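PDB 4Z8T: AvrRxo1-ORF1 from Xanthomonas oryzae pv. oryzicola, which is a type III effector with a polynucleotide-kinase-like domain, probably acting as a kinase inside the host plant cell, and binds the chaperone-like partner AvrRxo1-ORF2. Local coordinates for residues A313-K316 with Y317-K320. Numbering follows the deposited sequence.
Sequences ALEK and YSGK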
loop_
_atom_site.group_PDB
_atom_site.type_symbol
_atom_site.label_atom_id
_atom_site.label_comp_id
_atom_site.label_asym_id
_atom_site.label_seq_id
_atom_site.Cartn_x
_atom_site.Cartn_y
_atom_site.Cartn_z
ATOM N N ALA A 313 -17.383 3.879 -20.922
ATOM C CA ALA A 313 -16.589 2.669 -21.111
ATOM C C ALA A 313 -16.825 1.662 -19.986
ATOM O O ALA A 313 -16.900 0.461 -20.233
ATOM C CB ALA A 313 -15.127 3.020 -21.214
ATOM N N LEU A 314 -16.912 2.155 -18.752
ATOM C CA LEU A 314 -17.102 1.298 -17.588
ATOM C C LEU A 314 -18.510 0.721 -17.541
ATOM O O LEU A 314 -18.687 -0.447 -17.216
ATOM C CB LEU A 314 -16.813 2.063 -16.298
ATOM C CG LEU A 314 -15.350 2.441 -16.054
ATOM C CD1 LEU A 314 -15.200 3.396 -14.881
ATOM C CD2 LEU A 314 -14.555 1.177 -15.797
ATOM N N GLU A 315 -19.505 1.541 -17.864
ATOM C CA GLU A 315 -20.900 1.095 -17.773
ATOM C C GLU A 315 -21.174 -0.080 -18.708
ATOM O O GLU A 315 -21.986 -0.958 -18.388
ATOM C CB GLU A 315 -21.873 2.250 -18.050
ATOM C CG GLU A 315 -21.867 3.370 -17.008
ATOM C CD GLU A 315 -22.616 3.017 -15.729
ATOM O OE1 GLU A 315 -23.167 1.897 -15.639
ATOM O OE2 GLU A 315 -22.659 3.869 -14.811
ATOM N N LYS A 316 -20.472 -0.113 -19.838
ATOM C CA LYS A 316 -20.605 -1.204 -20.800
ATOM C C LYS A 316 -20.256 -2.553 -20.178
ATOM O O LYS A 316 -20.755 -3.593 -20.611
ATOM C CB LYS A 316 -19.759 -0.924 -22.049
ATOM C CG LYS A 316 -20.219 0.321 -22.799
ATOM C CD LYS A 316 -19.419 0.638 -24.064
ATOM C CE LYS A 316 -19.951 1.926 -24.717
ATOM N NZ LYS A 316 -19.117 2.415 -25.865
ATOM N N TYR A 317 -19.418 -2.522 -19.139
ATOM C CA TYR A 317 -18.977 -3.731 -18.466
ATOM C C TYR A 317 -19.391 -3.761 -16.996
ATOM O O TYR A 317 -18.777 -4.446 -16.180
ATOM C CB TYR A 317 -17.457 -3.897 -18.638
ATOM C CG TYR A 317 -17.082 -4.019 -20.096
ATOM C CD1 TYR A 317 -17.227 -5.229 -20.762
ATOM C CD2 TYR A 317 -16.636 -2.919 -20.818
ATOM C CE1 TYR A 317 -16.912 -5.350 -22.095
ATOM C CE2 TYR A 317 -16.317 -3.034 -22.163
ATOM C CZ TYR A 317 -16.457 -4.255 -22.789
ATOM O OH TYR A 317 -16.154 -4.381 -24.124
ATOM N N SER A 318 -20.456 -3.038 -16.668
ATOM C CA SER A 318 -20.974 -3.023 -15.303
ATOM C C SER A 318 -21.315 -4.450 -14.856
ATOM O O SER A 318 -21.898 -5.220 -15.624
ATOM C CB SER A 318 -22.211 -2.126 -15.221
ATOM O OG SER A 318 -22.418 -1.664 -13.897
ATOM N N GLY A 319 -20.924 -4.809 -13.637
ATOM C CA GLY A 319 -21.170 -6.144 -13.116
ATOM C C GLY A 319 -20.092 -7.179 -13.395
ATOM O O GLY A 319 -20.119 -8.283 -12.840
ATOM N N LYS A 320 -19.152 -6.837 -14.272
ATOM C CA LYS A 320 -18.050 -7.732 -14.596
ATOM C C LYS A 320 -16.792 -7.357 -13.806
ATOM O O LYS A 320 -16.620 -6.196 -13.414
ATOM C CB LYS A 320 -17.765 -7.693 -16.102
ATOM C CG LYS A 320 -18.921 -8.208 -16.969
ATOM C CD LYS A 320 -18.501 -8.370 -18.434
ATOM C CE LYS A 320 -19.559 -9.119 -19.254
ATOM N NZ LYS A 320 -20.871 -8.403 -19.276
HETATM O O HOH W 1 -22.379 -5.242 -18.150
HETATM O O HOH W 2 -20.811 -6.407 -20.710
#
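Tyr317 and Ser318 send their backbone amides back to the carbonyls of Leu314 and Glu315, three residues earlier in each case, the spacing of a tight turn at the end of the helix. Tyr317 N donates to Leu314 O at 2.9 Å, bent to 147° at the hydrogen. Ser318 N reaches Glu315 O at 3.1 Å with a straighter N-H (163°); Leu314 O, though also near, lies at a poor angle for this amide. Tyr317 lays its ring against the peptide just before it: CG, placed beside its own backbone N and anti to the carbonyl carbon (chi1 -61°), sits 3.7 Å from Lys316 O, which lies over one face. Ala313 O meets the same ring at its edge, 3.4 Å from Tyr317 CD2, while Tyr317 OH is hydrogen-bonded to His329 ND1. Here helix 304-315 gives way to the loop that leads into helix 322-331, through a type I beta turn over Glu315–Ser318 followed by a type II turn over Tyr317–Lys320. The second turn is closed by Lys320 N on Tyr317 O at 3.1 Å, and Gly319 takes a positive phi at its third position. On the inner side of this corner the Tyr317 ring packs on Ala325 and Ala328 of the following helix and Leu197 of helix 189-198, and Leu314 leans on Ile294 and Leu297. Lys316 O, by contrast, is served by solvent: water 2 donates to it at 2.8 Å and accepts from Lys320 NZ, bridging the turn's carbonyl to the lysine ammonium. Water 1 donates to Ser318 O at 2.6 Å, with a weak second bond to Lys316 O.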